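Local coordinates for FACT complex subunit SPT16 (PDB 6A8M), which probably serves as the histone chaperone subunit of FACT, which reorganises nucleosomes during transcription, replication and repair, and is represented by its N-terminal lobe and peptidase-like domain, at residues L117-V122 against K149-T154; S32-L37 against E123-A128; E326-N331 against F395-G400; S376-N381 against R387-G392; S10-R15 against A90-K95. All blocks are in the same frame, centred on the assembly; numbering follows the deposited sequence.

Contact 1: residues L117-V122 against K149-T154; sequences LFEDLV and KGVWDT
Two neighbouring helices of the N-terminal lobe, 113-128 and 143-158, meet where Val-151 of one pushes into the side of the other between Phe-118 and Val-122. The two methyls of Val-151 have separate main partners, CG1 against Val-122 and CG2 against CB of Phe-118. CG1 of Val-151 lies 3.7 Å from CG2 of Val-122, the two valines sliding past one another in opposite directions, and the same CG1 comes to 3.9 Å from the carbonyl O of Phe-118. The second methyl of Val-151, CG2, rests 4.0 Å from CB of Phe-118; it stands anti to the carbonyl carbon and beside the backbone N, as CG1 takes the position anti to N (chi1 169°). The helices lie side by side over the mixed six-stranded sheet of the lobe, an alpha/beta arrangement, their local axes 9.8 Å apart and inclined by 30°. From its CB, Phe-118 turns its ring away from Val-151, toward strands 64-68 and 72-77 and into edge-to-face contacts with Phe-144 and Trp-148, two further residues of helix 143-158. Glu-119 adds a looser border, its CG 4.5 Å from CG2 of Val-151, while Val-122 also packs on Ala-155.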
# COMPACT_ATOMS: atom_id res chain seq x y z
N LEU A 117 -0.37 -33.42 -7.29
CA LEU A 117 -0.62 -32.63 -6.08
C LEU A 117 -1.81 -31.71 -6.28
O LEU A 117 -2.68 -31.61 -5.41
CB LEU A 117 0.64 -31.83 -5.70
CG LEU A 117 1.88 -32.61 -5.25
CD1 LEU A 117 3.01 -31.68 -4.82
CD2 LEU A 117 1.52 -33.57 -4.12
N PHE A 118 -1.88 -31.04 -7.44
CA PHE A 118 -3.02 -30.16 -7.71
C PHE A 118 -4.32 -30.95 -7.73
O PHE A 118 -5.35 -30.48 -7.23
CB PHE A 118 -2.84 -29.45 -9.06
CG PHE A 118 -1.66 -28.52 -9.12
CD1 PHE A 118 -1.16 -27.92 -7.97
CD2 PHE A 118 -1.06 -28.23 -10.34
CE1 PHE A 118 -0.10 -27.06 -8.01
CE2 PHE A 118 0.03 -27.35 -10.40
CZ PHE A 118 0.51 -26.77 -9.24
N GLU A 119 -4.30 -32.15 -8.32
CA GLU A 119 -5.49 -33.00 -8.34
C GLU A 119 -5.87 -33.42 -6.92
O GLU A 119 -7.05 -33.35 -6.55
CB GLU A 119 -5.26 -34.22 -9.24
CG GLU A 119 -5.22 -33.84 -10.72
CD GLU A 119 -4.60 -34.91 -11.61
OE1 GLU A 119 -4.05 -35.90 -11.09
OE2 GLU A 119 -4.67 -34.74 -12.85
N ASP A 120 -4.88 -33.86 -6.13
CA ASP A 120 -5.09 -34.14 -4.70
C ASP A 120 -5.73 -32.95 -3.99
O ASP A 120 -6.68 -33.11 -3.21
CB ASP A 120 -3.77 -34.46 -4.01
CG ASP A 120 -3.15 -35.74 -4.48
OD1 ASP A 120 -3.80 -36.49 -5.24
OD2 ASP A 120 -1.98 -35.98 -4.07
N LEU A 121 -5.20 -31.75 -4.24
CA LEU A 121 -5.71 -30.57 -3.54
C LEU A 121 -7.16 -30.28 -3.95
O LEU A 121 -7.99 -29.96 -3.09
CB LEU A 121 -4.82 -29.37 -3.81
CG LEU A 121 -5.39 -28.11 -3.15
CD1 LEU A 121 -5.21 -28.17 -1.64
CD2 LEU A 121 -4.79 -26.90 -3.74
N VAL A 122 -7.48 -30.42 -5.24
CA VAL A 122 -8.87 -30.25 -5.69
C VAL A 122 -9.80 -31.22 -4.95
O VAL A 122 -10.94 -30.86 -4.63
CB VAL A 122 -8.94 -30.40 -7.22
CG1 VAL A 122 -10.27 -31.00 -7.63
CG2 VAL A 122 -8.74 -29.04 -7.87
N LYS A 149 -4.00 -23.80 -13.38
CA LYS A 149 -5.22 -23.28 -13.99
C LYS A 149 -5.96 -24.35 -14.77
O LYS A 149 -7.20 -24.37 -14.79
CB LYS A 149 -4.90 -22.09 -14.90
CG LYS A 149 -6.15 -21.43 -15.48
CD LYS A 149 -5.85 -20.04 -16.03
CE LYS A 149 -7.11 -19.40 -16.62
NZ LYS A 149 -7.60 -20.15 -17.80
N GLY A 150 -5.23 -25.25 -15.44
CA GLY A 150 -5.91 -26.33 -16.14
C GLY A 150 -6.69 -27.24 -15.21
O GLY A 150 -7.80 -27.67 -15.54
N VAL A 151 -6.11 -27.57 -14.06
CA VAL A 151 -6.79 -28.40 -13.08
C VAL A 151 -8.01 -27.67 -12.54
O VAL A 151 -9.10 -28.24 -12.43
CB VAL A 151 -5.83 -28.80 -11.96
CG1 VAL A 151 -6.60 -29.45 -10.80
CG2 VAL A 151 -4.76 -29.76 -12.50
N TRP A 152 -7.83 -26.40 -12.19
CA TRP A 152 -8.91 -25.63 -11.59
C TRP A 152 -10.08 -25.48 -12.56
O TRP A 152 -11.24 -25.71 -12.20
CB TRP A 152 -8.41 -24.26 -11.15
CG TRP A 152 -9.53 -23.41 -10.66
CD1 TRP A 152 -10.09 -22.35 -11.28
CD2 TRP A 152 -10.27 -23.60 -9.45
NE1 TRP A 152 -11.12 -21.83 -10.52
CE2 TRP A 152 -11.26 -22.59 -9.40
CE3 TRP A 152 -10.21 -24.53 -8.40
CZ2 TRP A 152 -12.16 -22.48 -8.35
CZ3 TRP A 152 -11.11 -24.41 -7.35
CH2 TRP A 152 -12.07 -23.39 -7.34
N ASP A 153 -9.79 -25.09 -13.81
CA ASP A 153 -10.86 -24.85 -14.78
C ASP A 153 -11.76 -26.06 -14.90
O ASP A 153 -12.99 -25.93 -14.87
CB ASP A 153 -10.26 -24.48 -16.13
CG ASP A 153 -9.71 -23.06 -16.16
OD1 ASP A 153 -10.00 -22.27 -15.23
OD2 ASP A 153 -8.99 -22.73 -17.13
N THR A 154 -11.17 -27.25 -14.98
CA THR A 154 -11.96 -28.48 -15.05
C THR A 154 -12.73 -28.74 -13.77
O THR A 154 -13.90 -29.14 -13.82
CB THR A 154 -11.04 -29.65 -15.37
OG1 THR A 154 -10.61 -29.52 -16.73
CG2 THR A 154 -11.79 -30.98 -15.21

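Contact 2: residues S32-L37 against E123-A128; sequences SLVFIL and ERVREA
Strand 32-37 runs nearly against the direction of segment 123-128, the end of helix 113-128, at 148° and with the local axes 9.0 Å apart; Ser-32 and Ala-128 bring their CA atoms nearest, at 6.4 Å. Val-125 carries most of the contact from the helix. Its CG2 meets CG2 of Val-34 at 3.8 Å, the two side chains crossing at a slant, while its CG1 lies 3.7 Å from OG of Ser-32. That hydroxyl sits between the backbone N and the carbonyl carbon (chi1 62°), over the valine methyls. At the helix end, CB of Ala-128 closes on CB of Ser-32 at 4.1 Å. The strand is an inner one of the lobe's sheet, bonded through its backbone to Gly-133 on one neighbour and to Val-68 and Ile-66 on the other, and Val-132 of strand 131-134 also packs on Val-125. Arg-124 turns elsewhere, to a salt bridge with Glu-103. Helix and strand are therefore held together by shape and burial, with small residues allowing the close approach.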
# COMPACT_ATOMS: atom_id res chain seq x y z
N SER A 32 -13.27 -22.86 1.66
CA SER A 32 -11.83 -23.02 1.64
C SER A 32 -11.28 -21.88 0.79
O SER A 32 -12.03 -21.22 0.08
CB SER A 32 -11.40 -24.38 1.05
OG SER A 32 -11.82 -24.54 -0.30
N LEU A 33 -9.97 -21.68 0.87
CA LEU A 33 -9.27 -20.64 0.12
C LEU A 33 -8.15 -21.29 -0.67
O LEU A 33 -7.50 -22.21 -0.16
CB LEU A 33 -8.67 -19.58 1.05
CG LEU A 33 -9.59 -18.90 2.05
CD1 LEU A 33 -8.84 -17.90 2.87
CD2 LEU A 33 -10.76 -18.24 1.29
N VAL A 34 -7.90 -20.82 -1.89
CA VAL A 34 -6.73 -21.24 -2.66
C VAL A 34 -6.05 -20.02 -3.27
O VAL A 34 -6.68 -19.25 -3.99
CB VAL A 34 -7.09 -22.25 -3.78
CG1 VAL A 34 -5.81 -22.69 -4.47
CG2 VAL A 34 -7.86 -23.47 -3.21
N PHE A 35 -4.75 -19.87 -2.99
CA PHE A 35 -3.92 -18.79 -3.53
C PHE A 35 -2.73 -19.40 -4.25
O PHE A 35 -2.03 -20.24 -3.67
CB PHE A 35 -3.45 -17.85 -2.42
CG PHE A 35 -4.57 -17.27 -1.62
CD1 PHE A 35 -5.25 -16.17 -2.09
CD2 PHE A 35 -4.95 -17.83 -0.42
CE1 PHE A 35 -6.30 -15.62 -1.37
CE2 PHE A 35 -6.01 -17.29 0.32
CZ PHE A 35 -6.69 -16.18 -0.17
N ILE A 36 -2.47 -18.96 -5.48
CA ILE A 36 -1.43 -19.56 -6.31
C ILE A 36 -0.51 -18.45 -6.78
O ILE A 36 -0.94 -17.55 -7.51
CB ILE A 36 -2.00 -20.33 -7.51
CG1 ILE A 36 -3.24 -21.13 -7.12
CG2 ILE A 36 -0.92 -21.24 -8.10
CD1 ILE A 36 -4.53 -20.36 -7.27
N LEU A 37 0.76 -18.53 -6.41
CA LEU A 37 1.75 -17.55 -6.83
C LEU A 37 2.62 -18.21 -7.89
O LEU A 37 3.22 -19.26 -7.64
CB LEU A 37 2.58 -17.07 -5.64
CG LEU A 37 2.97 -15.58 -5.73
CD1 LEU A 37 3.32 -15.05 -4.38
CD2 LEU A 37 4.10 -15.34 -6.74
N GLU A 123 -9.34 -32.44 -4.66
CA GLU A 123 -10.17 -33.36 -3.89
C GLU A 123 -10.49 -32.79 -2.51
O GLU A 123 -11.64 -32.82 -2.05
CB GLU A 123 -9.49 -34.73 -3.75
CG GLU A 123 -9.30 -35.49 -5.06
CD GLU A 123 -10.61 -35.76 -5.80
OE1 GLU A 123 -11.39 -36.63 -5.35
OE2 GLU A 123 -10.84 -35.10 -6.84
N ARG A 124 -9.48 -32.24 -1.83
CA ARG A 124 -9.74 -31.65 -0.52
C ARG A 124 -10.65 -30.42 -0.64
O ARG A 124 -11.53 -30.22 0.20
CB ARG A 124 -8.42 -31.31 0.16
CG ARG A 124 -8.56 -31.07 1.66
CD ARG A 124 -7.21 -30.93 2.35
NE ARG A 124 -6.32 -32.06 2.08
CZ ARG A 124 -5.26 -32.36 2.82
NH1 ARG A 124 -4.97 -31.61 3.89
NH2 ARG A 124 -4.49 -33.40 2.52
N VAL A 125 -10.47 -29.61 -1.69
CA VAL A 125 -11.28 -28.39 -1.85
C VAL A 125 -12.75 -28.74 -2.05
O VAL A 125 -13.64 -28.14 -1.43
CB VAL A 125 -10.73 -27.54 -3.00
CG1 VAL A 125 -11.76 -26.54 -3.45
CG2 VAL A 125 -9.43 -26.83 -2.58
N ARG A 126 -13.04 -29.71 -2.91
CA ARG A 126 -14.44 -30.04 -3.18
C ARG A 126 -15.10 -30.72 -1.99
O ARG A 126 -16.30 -30.57 -1.77
CB ARG A 126 -14.54 -30.91 -4.44
CG ARG A 126 -13.96 -32.32 -4.31
CD ARG A 126 -13.92 -33.01 -5.67
NE ARG A 126 -13.58 -34.43 -5.59
CZ ARG A 126 -14.46 -35.42 -5.68
NH1 ARG A 126 -15.75 -35.15 -5.85
NH2 ARG A 126 -14.06 -36.68 -5.59
N GLU A 127 -14.32 -31.45 -1.19
CA GLU A 127 -14.85 -32.01 0.05
C GLU A 127 -15.26 -30.90 1.01
O GLU A 127 -16.29 -31.01 1.69
CB GLU A 127 -13.81 -32.92 0.70
CG GLU A 127 -14.15 -33.37 2.11
CD GLU A 127 -15.48 -34.09 2.19
OE1 GLU A 127 -15.84 -34.80 1.22
OE2 GLU A 127 -16.18 -33.94 3.22
N ALA A 128 -14.49 -29.82 1.05
CA ALA A 128 -14.81 -28.69 1.92
C ALA A 128 -16.12 -28.02 1.51
O ALA A 128 -16.91 -27.62 2.37
CB ALA A 128 -13.65 -27.68 1.90

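Contact 3: residues E326-N331 against F395-G400; sequences EEIINN and FNISLG
Ile-397 raises the main bump of the strand, its CG2 methyl, which sets itself between CG2 of Ile-328 and CG1 of Ile-329 on the helix. CG2 of Ile-328 passes alongside CG2 of Ile-397 at 3.9 Å, the two isoleucines sliding by in opposite directions. On the other flank CG1 of Ile-329 reaches the same Ile-397 methyl at 4.4 Å, a looser touch. The longer branch of Ile-328, carried outward by an extended chain (chi2 168°), ends in CD1, which meets CD2 of Leu-399 tip to tip at 3.8 Å. The helix runs nearly antiparallel to the strand, at 157°, with local axes 10.0 Å apart. This helix-on-sheet layer belongs to the pita-bread fold of the M24 peptidase family, to which Spt16 belongs. On the helix side, Ile-342 and Ala-346 of helix 339-353 also pack on Ile-328; on the sheet side, strand 412-424 pairs with the strand, and its Val-421 touches both Ile-329 and Ile-397, while Leu-321 and Leu-324, earlier in helix 312-332, lie against Leu-399.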
# COMPACT_ATOMS: atom_id res chain seq x y z
N GLU A 326 -5.76 19.29 8.69
CA GLU A 326 -5.82 19.22 10.14
C GLU A 326 -7.21 18.81 10.61
O GLU A 326 -7.34 17.99 11.53
CB GLU A 326 -5.42 20.58 10.74
CG GLU A 326 -5.56 20.66 12.25
CD GLU A 326 -4.56 19.79 12.99
OE1 GLU A 326 -3.45 19.58 12.47
OE2 GLU A 326 -4.90 19.32 14.09
N GLU A 327 -8.26 19.37 9.99
CA GLU A 327 -9.62 18.97 10.33
C GLU A 327 -9.83 17.48 10.10
O GLU A 327 -10.44 16.80 10.93
CB GLU A 327 -10.61 19.80 9.51
CG GLU A 327 -12.05 19.26 9.43
CD GLU A 327 -12.84 19.36 10.73
OE1 GLU A 327 -12.33 19.93 11.71
OE2 GLU A 327 -13.99 18.86 10.78
N ILE A 328 -9.32 16.95 8.99
CA ILE A 328 -9.45 15.53 8.72
C ILE A 328 -8.67 14.72 9.75
O ILE A 328 -9.21 13.80 10.38
CB ILE A 328 -8.99 15.21 7.28
CG1 ILE A 328 -9.92 15.88 6.29
CG2 ILE A 328 -8.98 13.72 7.01
CD1 ILE A 328 -9.37 15.84 4.90
N ILE A 329 -7.40 15.07 9.95
CA ILE A 329 -6.53 14.22 10.77
C ILE A 329 -6.95 14.24 12.23
O ILE A 329 -7.06 13.19 12.88
CB ILE A 329 -5.06 14.64 10.60
CG1 ILE A 329 -4.56 14.28 9.20
CG2 ILE A 329 -4.21 14.01 11.73
CD1 ILE A 329 -3.16 14.81 8.84
N ASN A 330 -7.22 15.42 12.77
CA ASN A 330 -7.39 15.53 14.21
C ASN A 330 -8.85 15.69 14.63
O ASN A 330 -9.14 15.68 15.84
CB ASN A 330 -6.51 16.66 14.74
CG ASN A 330 -5.03 16.23 14.82
OD1 ASN A 330 -4.72 15.18 15.39
ND2 ASN A 330 -4.13 17.00 14.21
N ASN A 331 -9.78 15.77 13.68
CA ASN A 331 -11.19 15.78 14.05
C ASN A 331 -11.99 14.64 13.45
O ASN A 331 -12.80 14.05 14.15
CB ASN A 331 -11.81 17.11 13.64
CG ASN A 331 -13.14 17.33 14.29
OD1 ASN A 331 -13.32 17.03 15.47
ND2 ASN A 331 -14.11 17.84 13.53
N PHE A 395 -3.38 5.24 7.44
CA PHE A 395 -3.97 5.87 6.27
C PHE A 395 -2.96 6.71 5.50
O PHE A 395 -2.04 7.31 6.07
CB PHE A 395 -5.17 6.77 6.65
CG PHE A 395 -6.32 6.00 7.21
CD1 PHE A 395 -7.31 5.50 6.36
CD2 PHE A 395 -6.36 5.70 8.56
CE1 PHE A 395 -8.35 4.75 6.87
CE2 PHE A 395 -7.41 4.96 9.08
CZ PHE A 395 -8.39 4.48 8.23
N ASN A 396 -3.16 6.73 4.18
CA ASN A 396 -2.66 7.78 3.30
C ASN A 396 -3.75 8.84 3.24
O ASN A 396 -4.79 8.63 2.60
CB ASN A 396 -2.36 7.18 1.94
CG ASN A 396 -2.01 8.21 0.89
OD1 ASN A 396 -1.63 9.33 1.22
ND2 ASN A 396 -2.12 7.82 -0.38
N ILE A 397 -3.57 9.96 3.94
CA ILE A 397 -4.53 11.06 3.89
C ILE A 397 -4.01 12.01 2.82
O ILE A 397 -3.01 12.70 3.04
CB ILE A 397 -4.67 11.75 5.25
CG1 ILE A 397 -5.08 10.75 6.33
CG2 ILE A 397 -5.66 12.91 5.19
CD1 ILE A 397 -6.47 10.13 6.09
N SER A 398 -4.67 12.02 1.66
CA SER A 398 -4.16 12.72 0.48
C SER A 398 -5.30 13.55 -0.08
O SER A 398 -6.36 13.00 -0.42
CB SER A 398 -3.65 11.73 -0.57
OG SER A 398 -3.40 12.40 -1.81
N LEU A 399 -5.10 14.85 -0.18
CA LEU A 399 -6.16 15.68 -0.71
C LEU A 399 -5.62 16.66 -1.72
O LEU A 399 -4.46 17.06 -1.68
CB LEU A 399 -6.92 16.42 0.37
CG LEU A 399 -6.21 16.90 1.62
CD1 LEU A 399 -6.90 18.12 2.16
CD2 LEU A 399 -6.25 15.81 2.65
N GLY A 400 -6.49 17.04 -2.64
CA GLY A 400 -6.05 17.85 -3.76
C GLY A 400 -7.19 18.69 -4.27
O GLY A 400 -8.36 18.37 -4.07

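Contact 4: residues S376-N381 against R387-G392; sequences SQFVLN and RKVENG
Arg-387 lays its aliphatic root over one face of the Phe-378 ring: its CB stands 3.8 Å from the ring centroid and 16° off the normal, a CH-pi contact. The arginine then bends at chi2 and again at chi3, which brings the guanidinium back beside the ring, with CD2 of Phe-378 over one guanidinium face at 3.6 Å from CZ of Arg-387; the planes are 62° apart, so the two do not stack. Apolar contact continues at the ring's far end, where CZ of Phe-378 lies 4.2 Å from CG2 of Val-389. The polar part is slighter: NH1 of Arg-387 gives a weak, bent bond to the backbone O of Gln-377 (3.1 Å, 123°), and its stronger partner is Ser-171 OG of helix 167-174. A leucine in place of Arg-387 would bring no guanidinium to CD2 of Phe-378, and Ser-171 OG and the Gln-377 carbonyl would probably lose the donor they share. One arginine thus serves two chemistries, its CB packing on Phe-378 and its charged end fastening the loop before strand 394-405 to helix 167-174.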
# COMPACT_ATOMS: atom_id res chain seq x y z
N SER A 376 -8.25 -0.31 -2.34
CA SER A 376 -9.44 0.16 -3.03
C SER A 376 -10.72 -0.22 -2.32
O SER A 376 -11.77 0.32 -2.67
CB SER A 376 -9.46 -0.38 -4.45
OG SER A 376 -8.32 0.10 -5.13
N GLN A 377 -10.66 -1.15 -1.38
CA GLN A 377 -11.79 -1.51 -0.54
C GLN A 377 -11.99 -0.54 0.61
O GLN A 377 -12.96 -0.68 1.36
CB GLN A 377 -11.58 -2.91 0.06
CG GLN A 377 -11.29 -3.99 -0.96
CD GLN A 377 -12.47 -4.23 -1.86
OE1 GLN A 377 -13.61 -4.28 -1.40
NE2 GLN A 377 -12.20 -4.38 -3.15
N PHE A 378 -11.09 0.42 0.80
CA PHE A 378 -11.18 1.35 1.93
C PHE A 378 -10.65 2.70 1.45
O PHE A 378 -9.69 3.24 1.97
CB PHE A 378 -10.42 0.80 3.13
CG PHE A 378 -10.85 1.35 4.47
CD1 PHE A 378 -11.16 2.70 4.65
CD2 PHE A 378 -10.92 0.51 5.58
CE1 PHE A 378 -11.54 3.20 5.90
CE2 PHE A 378 -11.31 0.99 6.83
CZ PHE A 378 -11.63 2.33 7.00
N VAL A 379 -11.28 3.24 0.38
CA VAL A 379 -11.01 4.58 -0.11
C VAL A 379 -11.87 5.56 0.66
O VAL A 379 -13.05 5.29 0.95
CB VAL A 379 -11.27 4.67 -1.63
CG1 VAL A 379 -11.13 6.09 -2.11
CG2 VAL A 379 -10.25 3.79 -2.40
N LEU A 380 -11.30 6.72 1.00
CA LEU A 380 -12.01 7.71 1.81
C LEU A 380 -12.83 8.60 0.88
O LEU A 380 -12.45 9.73 0.56
CB LEU A 380 -11.03 8.50 2.66
CG LEU A 380 -10.16 7.65 3.60
CD1 LEU A 380 -9.16 8.52 4.38
CD2 LEU A 380 -11.05 6.86 4.57
N ASN A 381 -13.96 8.06 0.43
CA ASN A 381 -14.86 8.76 -0.48
C ASN A 381 -16.29 8.67 0.04
O ASN A 381 -16.56 8.01 1.06
CB ASN A 381 -14.73 8.20 -1.89
CG ASN A 381 -15.10 6.72 -1.97
OD1 ASN A 381 -15.88 6.20 -1.17
ND2 ASN A 381 -14.57 6.04 -2.98
N ARG A 387 -17.13 0.36 5.62
CA ARG A 387 -15.93 0.12 6.40
C ARG A 387 -15.91 1.08 7.57
O ARG A 387 -16.58 2.12 7.57
CB ARG A 387 -14.65 0.29 5.56
CG ARG A 387 -14.63 -0.55 4.30
CD ARG A 387 -14.57 -2.02 4.62
NE ARG A 387 -13.35 -2.39 5.34
CZ ARG A 387 -12.21 -2.75 4.75
NH1 ARG A 387 -12.12 -2.79 3.42
NH2 ARG A 387 -11.16 -3.06 5.50
N LYS A 388 -15.14 0.72 8.60
CA LYS A 388 -15.06 1.49 9.83
C LYS A 388 -13.60 1.61 10.24
O LYS A 388 -12.86 0.63 10.17
CB LYS A 388 -15.87 0.81 10.95
CG LYS A 388 -17.38 0.99 10.77
CD LYS A 388 -18.19 0.47 11.94
CE LYS A 388 -19.67 0.74 11.68
NZ LYS A 388 -20.51 0.57 12.89
N VAL A 389 -13.19 2.83 10.60
CA VAL A 389 -11.84 3.05 11.10
C VAL A 389 -11.65 2.28 12.39
O VAL A 389 -12.53 2.26 13.26
CB VAL A 389 -11.59 4.55 11.33
CG1 VAL A 389 -10.26 4.76 12.02
CG2 VAL A 389 -11.60 5.30 10.00
N GLU A 390 -10.50 1.63 12.53
CA GLU A 390 -10.17 0.92 13.75
C GLU A 390 -8.82 1.41 14.26
O GLU A 390 -7.97 1.83 13.47
CB GLU A 390 -10.07 -0.60 13.54
CG GLU A 390 -11.34 -1.34 13.13
CD GLU A 390 -11.02 -2.76 12.66
OE1 GLU A 390 -11.05 -3.68 13.51
OE2 GLU A 390 -10.66 -2.94 11.47
N ASN A 391 -8.63 1.33 15.57
CA ASN A 391 -7.30 1.54 16.14
C ASN A 391 -6.31 0.60 15.47
O ASN A 391 -6.61 -0.59 15.26
CB ASN A 391 -7.33 1.31 17.66
CG ASN A 391 -6.03 1.68 18.34
OD1 ASN A 391 -5.21 2.42 17.79
ND2 ASN A 391 -5.83 1.17 19.56
N GLY A 392 -5.15 1.14 15.09
CA GLY A 392 -4.13 0.38 14.38
C GLY A 392 -4.18 0.51 12.88
O GLY A 392 -3.24 0.02 12.19

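Contact 5: residues S10-R15 against A90-K95; sequences STFENR and AQMNKK
Met-92 and Glu-13 lie at the heart of a helix-helix contact within the N-terminal lobe, where helices 9-22 and 79-95 cross at 48° with local axes 11.2 Å apart. Long side chains bridge this separation, and the dense part of the contact is a Met-aromatic one. CE of Met-92 meets the edge of the Phe-12 ring, in its plane, 3.3 Å from CD2, while the sulfur SD stands 5.2 Å from the ring centroid. Glu-13 passes along the methionine in the opposite sense, its CB and CG each 3.7 Å from SD of Met-92. The inner side is backed by Ile-102 of strand 101-106, which touches both Phe-12 and Met-92. Toward solvent the contact thins to one ion pair with the exposed Lys-95. With an alanine in place of Glu-13, Lys-95 would probably be left without its charged mate and the sulfur of Met-92 without the CG methylene beside it. Extended from CG onward, the glutamate puts OE2 2.8 Å from Lys-95 NZ, which is received on the syn lone pair of that oxygen.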
# COMPACT_ATOMS: atom_id res chain seq x y z
N SER A 10 5.94 -16.67 15.01
CA SER A 10 4.81 -16.28 15.85
C SER A 10 3.86 -15.40 15.07
O SER A 10 2.64 -15.52 15.18
CB SER A 10 5.28 -15.59 17.13
OG SER A 10 6.09 -14.47 16.86
N THR A 11 4.42 -14.53 14.22
CA THR A 11 3.62 -13.70 13.34
C THR A 11 2.89 -14.55 12.29
O THR A 11 1.70 -14.34 12.04
CB THR A 11 4.55 -12.68 12.69
OG1 THR A 11 5.05 -11.78 13.70
CG2 THR A 11 3.84 -11.91 11.67
N PHE A 12 3.60 -15.51 11.71
CA PHE A 12 2.98 -16.43 10.75
C PHE A 12 1.81 -17.17 11.38
O PHE A 12 0.73 -17.24 10.79
CB PHE A 12 4.02 -17.44 10.25
CG PHE A 12 3.45 -18.53 9.38
CD1 PHE A 12 3.25 -18.32 8.03
CD2 PHE A 12 3.14 -19.77 9.92
CE1 PHE A 12 2.72 -19.33 7.22
CE2 PHE A 12 2.62 -20.79 9.13
CZ PHE A 12 2.41 -20.56 7.77
N GLU A 13 2.00 -17.71 12.59
CA GLU A 13 0.94 -18.45 13.26
C GLU A 13 -0.28 -17.56 13.54
O GLU A 13 -1.42 -17.93 13.22
CB GLU A 13 1.48 -19.05 14.57
CG GLU A 13 0.43 -19.83 15.34
CD GLU A 13 0.95 -20.43 16.63
OE1 GLU A 13 2.13 -20.85 16.69
OE2 GLU A 13 0.15 -20.50 17.58
N ASN A 14 -0.06 -16.38 14.12
CA ASN A 14 -1.19 -15.52 14.48
C ASN A 14 -1.97 -15.08 13.25
O ASN A 14 -3.20 -15.03 13.27
CB ASN A 14 -0.69 -14.31 15.26
CG ASN A 14 -0.26 -14.66 16.66
OD1 ASN A 14 -0.69 -15.69 17.21
ND2 ASN A 14 0.58 -13.83 17.26
N ARG A 15 -1.26 -14.77 12.17
CA ARG A 15 -1.93 -14.24 10.98
C ARG A 15 -2.62 -15.35 10.19
O ARG A 15 -3.73 -15.16 9.69
CB ARG A 15 -0.92 -13.48 10.12
CG ARG A 15 -0.37 -12.24 10.85
CD ARG A 15 0.60 -11.43 10.02
NE ARG A 15 1.15 -10.30 10.78
CZ ARG A 15 2.17 -9.54 10.38
NH1 ARG A 15 2.77 -9.79 9.22
NH2 ARG A 15 2.63 -8.55 11.16
N ALA A 90 6.47 -27.62 11.94
CA ALA A 90 6.42 -28.78 12.83
C ALA A 90 6.10 -28.35 14.25
O ALA A 90 5.33 -29.01 14.95
CB ALA A 90 7.74 -29.55 12.79
N GLN A 91 6.69 -27.24 14.69
CA GLN A 91 6.42 -26.72 16.02
C GLN A 91 4.97 -26.26 16.14
O GLN A 91 4.30 -26.55 17.14
CB GLN A 91 7.37 -25.57 16.34
CG GLN A 91 7.00 -24.75 17.57
CD GLN A 91 8.14 -23.83 18.01
OE1 GLN A 91 9.26 -23.93 17.50
NE2 GLN A 91 7.85 -22.94 18.96
N MET A 92 4.47 -25.53 15.14
CA MET A 92 3.08 -25.11 15.15
C MET A 92 2.16 -26.32 15.15
O MET A 92 1.19 -26.37 15.91
CB MET A 92 2.81 -24.20 13.95
CG MET A 92 1.49 -23.46 14.00
SD MET A 92 1.38 -22.22 12.70
CE MET A 92 3.10 -21.80 12.53
N ASN A 93 2.46 -27.32 14.31
CA ASN A 93 1.61 -28.51 14.25
C ASN A 93 1.54 -29.22 15.59
O ASN A 93 0.49 -29.74 15.98
CB ASN A 93 2.12 -29.46 13.18
CG ASN A 93 1.66 -29.08 11.81
OD1 ASN A 93 0.79 -28.22 11.64
ND2 ASN A 93 2.23 -29.73 10.79
N LYS A 94 2.67 -29.30 16.31
CA LYS A 94 2.65 -29.99 17.59
C LYS A 94 1.73 -29.27 18.57
O LYS A 94 0.97 -29.91 19.30
CB LYS A 94 4.06 -30.10 18.16
CG LYS A 94 4.10 -30.69 19.56
CD LYS A 94 3.48 -32.09 19.62
CE LYS A 94 4.41 -33.16 19.06
NZ LYS A 94 3.85 -34.54 19.24
N LYS A 95 1.75 -27.94 18.56
CA LYS A 95 0.89 -27.19 19.47
C LYS A 95 -0.58 -27.33 19.09
O LYS A 95 -1.43 -27.51 19.97
CB LYS A 95 1.28 -25.72 19.46
CG LYS A 95 0.40 -24.88 20.36
CD LYS A 95 1.07 -23.60 20.76
CE LYS A 95 1.12 -22.64 19.61
NZ LYS A 95 1.05 -21.24 20.10

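In the fold
The five contacts fall into two groups: contacts 1, 2 and 5 build the N-terminal lobe, contacts 3 and 4 the peptidase-like part, with the centres of contacts 1 and 3 about 46 Å apart on opposite sides of the chain's centre. Contacts 1 and 2 draw on consecutive turns of helix 113-128, first against a helix, then against a strand. Contacts 3 and 4 meet directly, Leu-380 packing on Ile-397 and Phe-378 on Phe-395, and both reach one antiparallel sheet. Contacts 2 and 3 are buried helix-on-strand layers, contact 3 wholly aliphatic, contact 2 mixing valines with a serine hydroxyl and an alanine. Contact 4, also buried, brings in an arginine. Contacts 1 and 5 are partly buried, but only contact 5 closes with a salt bridge between its segments.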